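Predicted sugar phosphatases of the HAD superfamily (PDB 2HX1) probably hydrolyses sugar phosphates, as a magnesium-binding phosphatase of the HAD superfamily. Local coordinates at residues 103-106 / 107-110; 124-127 / 128-131; 143-146 / 147-150; 153-156 / 157-160. All coordinates share one frame; numbering follows the deposited sequence. Where two conformers were deposited one is given.

Interaction 1. Residues 103-106 / 107-110; sequences LGTA and NSAN
The hydroxyl of Ser108 folds back over the carbonyl end of Thr105 and donates to Thr105 O, with Ser108 OG only 2.6 Å from that oxygen. The donor comes in on a lone pair, in the carbonyl plane, at a C=O...OG angle of 127°. Ala109 N reaches the same oxygen at 3.1 Å, more nearly end-on, so two donors grip Thr105 O at the start of the helix. Ser108 gives a second bond from its backbone: Thr105 is the N-cap residue, and its OG1 accepts from Ser108 N at 3.2 Å. The torsions explain the pairing: Thr105 OG1 (chi1 51°) and Ser108 OG (chi1 71°) each stand between their own backbone N and carbonyl carbon, which turns the two hydroxyls toward the first turn. Gly104 passes close by, its CA 3.8 Å from Ser108 OG, and a CB on it would run into that hydroxyl. Farther on, Ala106 O takes weak bonds from both Ala109 N and Asn110 N. The cap thus sits where strand 98-103 gives way to helix 106-110; Ser108 packs on Leu139 and Asp140 beyond the neighbouring strand 133-138, while Leu103 faces helix 146-159.

Interaction 2. Residues 124-127 / 128-131; sequences AIDD and SNIG
Asp126 and Asn129 share one first torsion, chi1 58°, which sets each CG between its own backbone N and carbonyl carbon and folds both polar ends back onto the loop. The amide of Asn129 then bridges the peptides on either side of Ile125: ND2 donates to Ala124 O at 2.9 Å, almost perfectly straight and in the amide plane, while OD1 accepts from Asp126 N, also at 2.9 Å. Ile125 lies across this amide at about a right angle, its CG2 3.6 Å from Asn129 OD1. On the other flank Asp126 OD1 takes the Ser128 hydroxyl on its syn lone pair, OG to OD1 2.7 Å, and weak bonds from Ser128 N and Asn129 N, in the manner of an Asx turn. Asp126 O closes the turn by accepting from Asn129 N and, nearly end-on, from Ile130 N at 2.8 Å. An alanine in place of Asn129 would probably leave Ala124 O and Asp126 N without these mates and let the chain around Ile125 shift. Exposed for the most part, the turn lies in the loop between strands 117-121 and 133-138; Ile130 packs against Leu156 and Lys159 of helix 146-159, and Lys152 of that helix bonds weakly to Ile125 O.

Interaction 3. Residues 143-146 / 147-150; sequences GFNW and FHDL
Asn145 is the N-cap of helix 146-159, its OD1 accepting from His148 N at 2.9 Å in a nearly straight bond. The donor lies above the carbonyl plane of the side-chain amide rather than on a lone pair. Backbone bonds carry the first turn onward, from Asp149 N to Asn145 O and from Leu150 N to Trp146 O. The flat groups stack as well: with CG of Asn145 anti to its own N (chi1 -180°), the amide lies over one face of the His148 imidazole, the planes 19° apart and Asn145 CG 3.6 Å from His148 ND1. Apolar contacts gather round Leu150. Its CD2 meets the edge of the Phe144 ring at CE2, 4.1 Å away, and its CD1 runs beside Trp146, 3.9 Å from CB. An alanine at Leu150 would probably open a gap between the Phe144 edge and the base of the indole. Trp146 has further anchors: NE1 bonds to Asp141 O, and its ring packs edge-to-face with Phe147 of the second subunit, a pairing returned by Phe147 here. Last comes water: one molecule accepts from Asn145 N at 2.9 Å and donates to Asp149 OD2 at a short 2.5 Å.

Interaction 4. Residues 153-156 / 157-160; sequences TVNL and LRKR
The last turns of helix 146-159 hold regular i to i+4 bonds from Leu157 N to Thr153 O and from Arg158 N to Val154 O, then grow looser as Lys159 N shares itself weakly between Asn155 O and Leu156 O, before Arg160 N closes on Leu156 O at 2.8 Å and the chain leaves helical angles. Thr153 and Leu157 run side by side, the methyl CG2 of the threonine 4.1 Å from Leu157 CD1, and both lean on Leu136 of strand 133-138. Thr153 OG1 turns instead to Asp149 O, one turn back. Across the outer face, the aliphatic part of Arg158 slants over Val154, its CD 3.9 Å from Val154 CG1. A bend at chi3 (64°) then lifts the guanidinium beside Asn155, the two flat groups perpendicular and NH1 3.0 Å from Asn155 OD1. Each of these polar ends has its partner on the second subunit: Asn155 OD1 accepts from Val180 N there, and Arg158 NH1 donates to Thr178 O. Lys159, extended beyond CG, reaches a salt bridge with Asp179 of that subunit. At the helix end Leu156 CD1 touches Arg160 CG at 3.9 Å, and the arginine chain, bent at chi2 and chi3, leads away from the helix to bond through NH2 to Val133 O. Thr153, Leu156 and Leu157 thus pack inward on the sheet and its surroundings, while Val154 joins the amide and the two cationic groups against residues 178-180 of the second subunit, making that interface apolar as well as polar.

In the fold
All four contacts lie in the domain built on the five-stranded parallel sheet, which is consistent with the cap of a HAD phosphatase; the magnesium site of Asp20, Phe22 and Asp233 belongs to the domain of the six-stranded sheet. They follow one another in chain order. Interaction 1 begins the helix after strand 98-103, interaction 2 turns the chain into strand 133-138, and interactions 3 and 4 start and finish helix 146-159, their centres 14 Å apart. Leu103 ties interaction 1 to interactions 3 and 4, touching Phe144 and Thr153. Interaction 2 rests against interaction 4, centres 11 Å apart. Through helix 146-159 both later contacts meet the second subunit.

Interaction 1. Residues 103-106 / 107-110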
ATOM      1  N   LEU A 103      18.669  -3.505 -16.568  1.00 22.85           N
ATOM      2  CA  LEU A 103      18.104  -4.819 -16.451  1.00 23.38           C
ATOM      3  C   LEU A 103      17.346  -5.116 -17.743  1.00 21.45           C
ATOM      4  O   LEU A 103      16.362  -4.462 -18.069  1.00 22.26           O
ATOM      5  CB  LEU A 103      17.190  -4.919 -15.214  1.00 22.34           C
ATOM      6  CG  LEU A 103      17.844  -4.980 -13.835  1.00 22.65           C
ATOM      7  CD1 LEU A 103      16.788  -5.226 -12.765  1.00 16.75           C
ATOM      8  CD2 LEU A 103      18.975  -6.039 -13.747  1.00 20.28           C
ATOM      9  N   GLY A 104      17.841  -6.092 -18.497  1.00 22.82           N
ATOM     10  CA  GLY A 104      17.268  -6.423 -19.804  1.00 22.39           C
ATOM     11  C   GLY A 104      18.251  -7.192 -20.661  1.00 23.31           C
ATOM     12  O   GLY A 104      19.192  -7.790 -20.137  1.00 24.53           O
ATOM     13  N   THR A 105      18.019  -7.160 -21.979  1.00 26.37           N
ATOM     14  CA  THR A 105      18.884  -7.764 -22.985  1.00 27.16           C
ATOM     15  C   THR A 105      19.749  -6.688 -23.640  1.00 28.00           C
ATOM     16  O   THR A 105      19.405  -5.503 -23.662  1.00 26.27           O
ATOM     17  CB  THR A 105      18.061  -8.453 -24.121  1.00 28.69           C
ATOM     18  OG1 THR A 105      17.074  -7.539 -24.641  1.00 24.22           O
ATOM     19  CG2 THR A 105      17.374  -9.735 -23.637  1.00 26.56           C
ATOM     20  N   ALA A 106      20.871  -7.120 -24.208  1.00 28.68           N
ATOM     21  CA  ALA A 106      21.739  -6.210 -24.950  1.00 29.08           C
ATOM     22  C   ALA A 106      20.953  -5.496 -26.046  1.00 27.99           C
ATOM     23  O   ALA A 106      21.125  -4.290 -26.223  1.00 29.42           O
ATOM     24  CB  ALA A 106      22.956  -6.975 -25.540  1.00 28.88           C
ATOM     25  N   ASN A 107      20.088  -6.215 -26.764  1.00 30.02           N
ATOM     26  CA  ASN A 107      19.275  -5.615 -27.816  0.50 32.00           C
ATOM     27  C   ASN A 107      18.316  -4.534 -27.253  1.00 31.97           C
ATOM     28  O   ASN A 107      18.127  -3.490 -27.855  1.00 32.40           O
ATOM     29  CB  ASN A 107      18.517  -6.707 -28.586  0.50 31.92           C
ATOM     30  CG  ASN A 107      19.451  -7.672 -29.360  0.50 35.00           C
ATOM     31  OD1 ASN A 107      20.657  -7.415 -29.545  0.50 29.05           O
ATOM     32  ND2 ASN A 107      18.874  -8.793 -29.820  0.50 26.97           N
ATOM     33  N   SER A 108      17.730  -4.778 -26.078  1.00 32.23           N
ATOM     34  CA  SER A 108      16.892  -3.744 -25.428  1.00 31.16           C
ATOM     35  C   SER A 108      17.689  -2.490 -25.080  1.00 32.06           C
ATOM     36  O   SER A 108      17.153  -1.391 -25.112  1.00 35.14           O
ATOM     37  CB  SER A 108      16.161  -4.291 -24.186  1.00 35.34           C
ATOM     38  OG  SER A 108      17.020  -4.544 -23.073  1.00 31.18           O
ATOM     39  N   ALA A 109      18.980  -2.657 -24.783  1.00 31.77           N
ATOM     40  CA  ALA A 109      19.853  -1.551 -24.381  1.00 30.74           C
ATOM     41  C   ALA A 109      20.413  -0.733 -25.551  1.00 30.26           C
ATOM     42  O   ALA A 109      20.823   0.397 -25.353  1.00 27.84           O
ATOM     43  CB  ALA A 109      20.985  -2.104 -23.574  1.00 26.75           C
ATOM     44  N   ASN A 110      20.435  -1.314 -26.749  1.00 32.02           N
ATOM     45  CA  ASN A 110      21.076  -0.704 -27.934  1.00 36.01           C
ATOM     46  C   ASN A 110      20.533   0.677 -28.328  1.00 34.16           C
ATOM     47  O   ASN A 110      21.291   1.613 -28.625  1.00 34.92           O
ATOM     48  CB  ASN A 110      20.973  -1.666 -29.132  1.00 37.79           C
ATOM     49  CG  ASN A 110      22.107  -2.714 -29.165  1.00 47.59           C
ATOM     50  OD1 ASN A 110      23.152  -2.572 -28.496  1.00 54.12           O
ATOM     51  ND2 ASN A 110      21.907  -3.762 -29.972  1.00 52.62           N
TER

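Interaction 2. Residues 124-127 / 128-131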
ATOM      1  N   ALA A 124      27.328  -6.573 -14.619  1.00 26.35           N
ATOM      2  CA  ALA A 124      28.718  -6.124 -14.826  1.00 25.27           C
ATOM      3  C   ALA A 124      29.111  -4.972 -13.927  1.00 24.95           C
ATOM      4  O   ALA A 124      30.141  -4.309 -14.180  1.00 26.45           O
ATOM      5  CB  ALA A 124      28.949  -5.742 -16.295  1.00 23.66           C
ATOM      6  N   ILE A 125      28.310  -4.715 -12.885  1.00 25.32           N
ATOM      7  CA  ILE A 125      28.605  -3.652 -11.952  1.00 24.57           C
ATOM      8  C   ILE A 125      29.157  -4.263 -10.682  1.00 28.31           C
ATOM      9  O   ILE A 125      28.617  -5.250 -10.172  1.00 27.66           O
ATOM     10  CB  ILE A 125      27.368  -2.821 -11.565  1.00 26.08           C
ATOM     11  CG1 ILE A 125      26.733  -2.207 -12.811  1.00 25.46           C
ATOM     12  CG2 ILE A 125      27.760  -1.725 -10.538  1.00 21.38           C
ATOM     13  CD1 ILE A 125      27.616  -1.266 -13.565  1.00 19.31           C
ATOM     14  N   ASP A 126      30.242  -3.670 -10.189  1.00 31.06           N
ATOM     15  CA  ASP A 126      30.883  -4.096  -8.957  1.00 33.15           C
ATOM     16  C   ASP A 126      31.587  -2.906  -8.327  1.00 33.12           C
ATOM     17  O   ASP A 126      31.525  -1.787  -8.850  1.00 32.30           O
ATOM     18  CB  ASP A 126      31.923  -5.189  -9.262  1.00 33.98           C
ATOM     19  CG  ASP A 126      33.002  -4.732 -10.265  1.00 40.19           C
ATOM     20  OD1 ASP A 126      33.370  -3.525 -10.286  1.00 40.61           O
ATOM     21  OD2 ASP A 126      33.480  -5.584 -11.058  1.00 40.84           O
ATOM     22  N   ASP A 127      32.281  -3.152  -7.223  1.00 33.47           N
ATOM     23  CA  ASP A 127      33.016  -2.097  -6.535  1.00 34.76           C
ATOM     24  C   ASP A 127      34.018  -1.379  -7.454  1.00 31.32           C
ATOM     25  O   ASP A 127      34.367  -0.224  -7.250  1.00 30.83           O
ATOM     26  CB  ASP A 127      33.707  -2.693  -5.303  1.00 37.96           C
ATOM     27  CG  ASP A 127      32.711  -3.088  -4.226  1.00 47.67           C
ATOM     28  OD1 ASP A 127      31.714  -2.349  -4.018  1.00 56.77           O
ATOM     29  OD2 ASP A 127      32.914  -4.145  -3.587  1.00 64.09           O
ATOM     30  N   SER A 128      34.465  -2.055  -8.487  1.00 30.86           N
ATOM     31  CA  SER A 128      35.446  -1.455  -9.387  1.00 30.68           C
ATOM     32  C   SER A 128      34.854  -0.358 -10.264  1.00 31.00           C
ATOM     33  O   SER A 128      35.593   0.513 -10.694  1.00 29.50           O
ATOM     34  CB  SER A 128      36.119  -2.495 -10.306  1.00 33.62           C
ATOM     35  OG  SER A 128      35.478  -2.568 -11.592  1.00 39.46           O
ATOM     36  N   ASN A 129      33.541  -0.393 -10.533  1.00 30.81           N
ATOM     37  CA  ASN A 129      32.898   0.643 -11.389  1.00 28.59           C
ATOM     38  C   ASN A 129      31.607   1.284 -10.839  1.00 28.88           C
ATOM     39  O   ASN A 129      31.031   2.181 -11.485  1.00 31.63           O
ATOM     40  CB  ASN A 129      32.649   0.100 -12.823  1.00 29.82           C
ATOM     41  CG  ASN A 129      31.770  -1.143 -12.841  1.00 24.65           C
ATOM     42  OD1 ASN A 129      31.152  -1.474 -11.833  1.00 28.17           O
ATOM     43  ND2 ASN A 129      31.715  -1.848 -13.991  1.00 22.34           N
ATOM     44  N   ILE A 130      31.155   0.863  -9.664  1.00 25.76           N
ATOM     45  CA  ILE A 130      29.892   1.353  -9.143  1.00 26.72           C
ATOM     46  C   ILE A 130      29.898   2.866  -8.992  1.00 28.58           C
ATOM     47  O   ILE A 130      28.879   3.518  -9.137  1.00 26.26           O
ATOM     48  CB  ILE A 130      29.520   0.655  -7.815  1.00 28.46           C
ATOM     49  CG1 ILE A 130      28.054   0.923  -7.466  1.00 29.83           C
ATOM     50  CG2 ILE A 130      30.429   1.128  -6.655  1.00 23.96           C
ATOM     51  CD1 ILE A 130      27.533   0.115  -6.288  1.00 25.59           C
ATOM     52  N   GLY A 131      31.062   3.445  -8.724  1.00 31.04           N
ATOM     53  CA  GLY A 131      31.142   4.893  -8.487  1.00 29.46           C
ATOM     54  C   GLY A 131      30.880   5.719  -9.726  1.00 29.93           C
ATOM     55  O   GLY A 131      30.720   6.952  -9.658  1.00 30.28           O
TER
HETATM   56  O   HOH W   1      33.741   2.639  -8.677  1.00 50.74           O

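Interaction 3. Residues 143-146 / 147-150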
ATOM      1  N   GLY A 143      16.902 -11.649 -19.922  1.00 24.28           N
ATOM      2  CA  GLY A 143      18.273 -11.302 -20.268  1.00 23.88           C
ATOM      3  C   GLY A 143      19.215 -11.280 -19.100  1.00 25.19           C
ATOM      4  O   GLY A 143      20.400 -10.993 -19.263  1.00 26.95           O
ATOM      5  N   PHE A 144      18.706 -11.586 -17.907  1.00 23.47           N
ATOM      6  CA  PHE A 144      19.531 -11.577 -16.718  1.00 21.21           C
ATOM      7  C   PHE A 144      19.053 -12.574 -15.673  1.00 21.21           C
ATOM      8  O   PHE A 144      17.898 -13.019 -15.696  1.00 21.16           O
ATOM      9  CB  PHE A 144      19.589 -10.163 -16.122  1.00 22.35           C
ATOM     10  CG  PHE A 144      18.259  -9.628 -15.687  1.00 19.70           C
ATOM     11  CD1 PHE A 144      17.414  -9.007 -16.603  1.00 22.02           C
ATOM     12  CD2 PHE A 144      17.878  -9.710 -14.346  1.00 19.75           C
ATOM     13  CE1 PHE A 144      16.158  -8.532 -16.208  1.00 26.16           C
ATOM     14  CE2 PHE A 144      16.660  -9.236 -13.918  1.00 21.24           C
ATOM     15  CZ  PHE A 144      15.769  -8.642 -14.859  1.00 24.52           C
ATOM     16  N   ASN A 145      19.963 -12.929 -14.767  1.00 20.96           N
ATOM     17  CA  ASN A 145      19.673 -13.850 -13.672  1.00 21.21           C
ATOM     18  C   ASN A 145      19.039 -13.056 -12.569  1.00 21.25           C
ATOM     19  O   ASN A 145      19.681 -12.186 -11.985  1.00 20.21           O
ATOM     20  CB  ASN A 145      20.919 -14.574 -13.129  1.00 22.04           C
ATOM     21  CG  ASN A 145      20.593 -15.552 -11.979  1.00 24.17           C
ATOM     22  OD1 ASN A 145      19.997 -15.168 -10.957  1.00 18.05           O
ATOM     23  ND2 ASN A 145      21.008 -16.817 -12.134  1.00 24.53           N
ATOM     24  N   TRP A 146      17.780 -13.372 -12.267  1.00 22.82           N
ATOM     25  CA  TRP A 146      17.000 -12.587 -11.321  1.00 22.90           C
ATOM     26  C   TRP A 146      17.521 -12.675  -9.892  1.00 22.64           C
ATOM     27  O   TRP A 146      17.497 -11.702  -9.173  1.00 24.11           O
ATOM     28  CB  TRP A 146      15.527 -13.020 -11.317  1.00 24.82           C
ATOM     29  CG  TRP A 146      14.656 -12.441 -12.423  1.00 24.48           C
ATOM     30  CD1 TRP A 146      15.060 -11.940 -13.623  1.00 22.97           C
ATOM     31  CD2 TRP A 146      13.227 -12.383 -12.429  1.00 21.33           C
ATOM     32  NE1 TRP A 146      13.973 -11.547 -14.371  1.00 23.13           N
ATOM     33  CE2 TRP A 146      12.834 -11.807 -13.661  1.00 22.40           C
ATOM     34  CE3 TRP A 146      12.250 -12.743 -11.516  1.00 21.69           C
ATOM     35  CZ2 TRP A 146      11.498 -11.593 -13.994  1.00 25.50           C
ATOM     36  CZ3 TRP A 146      10.917 -12.531 -11.852  1.00 23.10           C
ATOM     37  CH2 TRP A 146      10.557 -11.948 -13.072  1.00 20.95           C
ATOM     38  N   PHE A 147      17.942 -13.852  -9.460  1.00 22.62           N
ATOM     39  CA  PHE A 147      18.450 -14.018  -8.100  1.00 23.44           C
ATOM     40  C   PHE A 147      19.667 -13.147  -7.892  1.00 23.36           C
ATOM     41  O   PHE A 147      19.758 -12.400  -6.880  1.00 23.25           O
ATOM     42  CB  PHE A 147      18.782 -15.474  -7.820  1.00 24.58           C
ATOM     43  CG  PHE A 147      19.536 -15.713  -6.533  1.00 25.14           C
ATOM     44  CD1 PHE A 147      18.903 -15.646  -5.308  1.00 24.79           C
ATOM     45  CD2 PHE A 147      20.894 -16.086  -6.558  1.00 27.77           C
ATOM     46  CE1 PHE A 147      19.602 -15.920  -4.119  1.00 26.51           C
ATOM     47  CE2 PHE A 147      21.594 -16.357  -5.376  1.00 28.93           C
ATOM     48  CZ  PHE A 147      20.941 -16.292  -4.155  1.00 28.57           C
ATOM     49  N   HIS A 148      20.583 -13.218  -8.858  1.00 22.61           N
ATOM     50  CA  HIS A 148      21.797 -12.410  -8.827  1.00 22.22           C
ATOM     51  C   HIS A 148      21.534 -10.918  -8.936  1.00 21.77           C
ATOM     52  O   HIS A 148      21.959 -10.113  -8.103  1.00 22.12           O
ATOM     53  CB  HIS A 148      22.763 -12.849  -9.935  1.00 24.45           C
ATOM     54  CG  HIS A 148      23.350 -14.207  -9.713  1.00 28.78           C
ATOM     55  ND1 HIS A 148      23.874 -14.970 -10.739  1.00 29.41           N
ATOM     56  CD2 HIS A 148      23.487 -14.945  -8.583  1.00 31.07           C
ATOM     57  CE1 HIS A 148      24.302 -16.120 -10.248  1.00 34.93           C
ATOM     58  NE2 HIS A 148      24.069 -16.135  -8.944  1.00 31.78           N
ATOM     59  N   ASP A 149      20.768 -10.540  -9.945  1.00 23.29           N
ATOM     60  CA  ASP A 149      20.693  -9.128 -10.353  1.00 22.10           C
ATOM     61  C   ASP A 149      19.579  -8.317  -9.748  1.00 21.81           C
ATOM     62  O   ASP A 149      19.688  -7.098  -9.694  1.00 23.17           O
ATOM     63  CB  ASP A 149      20.701  -9.059 -11.870  1.00 21.68           C
ATOM     64  CG  ASP A 149      22.007  -9.588 -12.445  1.00 28.23           C
ATOM     65  OD1 ASP A 149      22.957  -9.762 -11.635  1.00 25.87           O
ATOM     66  OD2 ASP A 149      22.102  -9.805 -13.676  1.00 27.18           O
ATOM     67  N   LEU A 150      18.520  -8.953  -9.253  1.00 22.55           N
ATOM     68  CA  LEU A 150      17.558  -8.231  -8.411  1.00 21.71           C
ATOM     69  C   LEU A 150      18.168  -7.853  -7.069  1.00 21.27           C
ATOM     70  O   LEU A 150      17.980  -6.734  -6.567  1.00 20.62           O
ATOM     71  CB  LEU A 150      16.286  -9.045  -8.172  1.00 21.66           C
ATOM     72  CG  LEU A 150      15.533  -9.260  -9.491  1.00 25.70           C
ATOM     73  CD1 LEU A 150      14.256  -9.980  -9.254  1.00 19.85           C
ATOM     74  CD2 LEU A 150      15.293  -7.926 -10.243  1.00 16.93           C
TER
HETATM   75  O   HOH W   2      22.724 -12.013 -14.756  1.00 25.18           O

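Interaction 4. Residues 153-156 / 157-160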
ATOM      1  N   THR A 153      20.569  -5.076  -7.804  1.00 22.95           N
ATOM      2  CA  THR A 153      19.853  -3.807  -8.031  1.00 22.06           C
ATOM      3  C   THR A 153      19.397  -3.181  -6.715  1.00 22.11           C
ATOM      4  O   THR A 153      19.531  -1.967  -6.497  1.00 20.43           O
ATOM      5  CB  THR A 153      18.638  -4.018  -8.942  1.00 26.89           C
ATOM      6  OG1 THR A 153      19.103  -4.506 -10.195  1.00 25.83           O
ATOM      7  CG2 THR A 153      17.857  -2.711  -9.173  1.00 20.71           C
ATOM      8  N   VAL A 154      18.916  -4.011  -5.799  1.00 22.22           N
ATOM      9  CA  VAL A 154      18.598  -3.513  -4.464  1.00 20.24           C
ATOM     10  C   VAL A 154      19.832  -2.836  -3.865  1.00 21.70           C
ATOM     11  O   VAL A 154      19.756  -1.692  -3.403  1.00 24.12           O
ATOM     12  CB  VAL A 154      18.006  -4.622  -3.538  1.00 23.42           C
ATOM     13  CG1 VAL A 154      18.039  -4.239  -2.035  1.00 17.92           C
ATOM     14  CG2 VAL A 154      16.591  -4.931  -3.948  1.00 16.98           C
ATOM     15  N   ASN A 155      20.979  -3.515  -3.904  1.00 22.19           N
ATOM     16  CA  ASN A 155      22.178  -2.952  -3.321  1.00 22.01           C
ATOM     17  C   ASN A 155      22.728  -1.728  -4.078  1.00 23.34           C
ATOM     18  O   ASN A 155      23.239  -0.794  -3.458  1.00 20.23           O
ATOM     19  CB  ASN A 155      23.232  -4.026  -3.192  1.00 22.35           C
ATOM     20  CG  ASN A 155      22.899  -5.013  -2.095  1.00 22.29           C
ATOM     21  OD1 ASN A 155      22.730  -4.620  -0.934  1.00 21.57           O
ATOM     22  ND2 ASN A 155      22.765  -6.289  -2.461  1.00 22.46           N
ATOM     23  N   LEU A 156      22.596  -1.736  -5.408  1.00 24.40           N
ATOM     24  CA  LEU A 156      23.025  -0.609  -6.229  1.00 22.69           C
ATOM     25  C   LEU A 156      22.296   0.657  -5.826  1.00 24.05           C
ATOM     26  O   LEU A 156      22.907   1.727  -5.704  1.00 23.14           O
ATOM     27  CB  LEU A 156      22.735  -0.892  -7.696  1.00 22.90           C
ATOM     28  CG  LEU A 156      23.035   0.242  -8.675  1.00 26.73           C
ATOM     29  CD1 LEU A 156      24.525   0.668  -8.606  1.00 18.07           C
ATOM     30  CD2 LEU A 156      22.638  -0.240 -10.060  1.00 17.16           C
ATOM     31  N   LEU A 157      20.990   0.527  -5.625  1.00 24.11           N
ATOM     32  CA  LEU A 157      20.145   1.663  -5.298  1.00 25.03           C
ATOM     33  C   LEU A 157      20.266   2.107  -3.830  1.00 26.61           C
ATOM     34  O   LEU A 157      19.961   3.247  -3.492  1.00 25.85           O
ATOM     35  CB  LEU A 157      18.684   1.314  -5.620  1.00 24.89           C
ATOM     36  CG  LEU A 157      18.374   1.162  -7.111  1.00 24.99           C
ATOM     37  CD1 LEU A 157      16.909   0.773  -7.295  1.00 20.02           C
ATOM     38  CD2 LEU A 157      18.756   2.445  -7.892  1.00 17.35           C
ATOM     39  N   ARG A 158      20.631   1.175  -2.954  1.00 28.09           N
ATOM     40  CA  ARG A 158      20.984   1.506  -1.580  1.00 27.03           C
ATOM     41  C   ARG A 158      22.297   2.280  -1.537  1.00 27.95           C
ATOM     42  O   ARG A 158      22.496   3.080  -0.633  1.00 27.57           O
ATOM     43  CB  ARG A 158      21.137   0.239  -0.741  1.00 25.69           C
ATOM     44  CG  ARG A 158      19.783  -0.440  -0.377  1.00 26.15           C
ATOM     45  CD  ARG A 158      19.931  -1.797   0.345  1.00 29.59           C
ATOM     46  NE  ARG A 158      20.582  -1.638   1.657  1.00 32.31           N
ATOM     47  CZ  ARG A 158      21.880  -1.834   1.892  1.00 41.50           C
ATOM     48  NH1 ARG A 158      22.714  -2.244   0.919  1.00 38.68           N
ATOM     49  NH2 ARG A 158      22.358  -1.613   3.117  1.00 44.55           N
ATOM     50  N   LYS A 159      23.187   2.046  -2.507  1.00 26.76           N
ATOM     51  CA  LYS A 159      24.524   2.631  -2.491  1.00 26.36           C
ATOM     52  C   LYS A 159      24.694   3.830  -3.391  1.00 27.00           C
ATOM     53  O   LYS A 159      25.633   4.607  -3.192  1.00 28.46           O
ATOM     54  CB  LYS A 159      25.579   1.606  -2.896  1.00 27.11           C
ATOM     55  CG  LYS A 159      25.746   0.438  -1.939  1.00 26.92           C
ATOM     56  CD  LYS A 159      26.573  -0.624  -2.606  1.00 33.09           C
ATOM     57  CE  LYS A 159      27.008  -1.701  -1.648  1.00 32.17           C
ATOM     58  NZ  LYS A 159      27.679  -2.823  -2.395  1.00 30.80           N
ATOM     59  N   ARG A 160      23.853   3.979  -4.411  1.00 25.67           N
ATOM     60  CA  ARG A 160      24.031   5.079  -5.368  1.00 25.90           C
ATOM     61  C   ARG A 160      22.792   5.972  -5.412  1.00 27.66           C
ATOM     62  O   ARG A 160      21.663   5.502  -5.563  1.00 29.65           O
ATOM     63  CB  ARG A 160      24.371   4.551  -6.767  1.00 25.52           C
ATOM     64  CG  ARG A 160      25.749   3.875  -6.840  1.00 26.79           C
ATOM     65  CD  ARG A 160      26.896   4.878  -6.765  1.00 29.98           C
ATOM     66  NE  ARG A 160      26.931   5.728  -7.953  1.00 32.64           N
ATOM     67  CZ  ARG A 160      27.419   6.964  -7.984  1.00 40.73           C
ATOM     68  NH1 ARG A 160      27.938   7.501  -6.894  1.00 48.45           N
ATOM     69  NH2 ARG A 160      27.395   7.677  -9.095  1.00 36.17           N
TER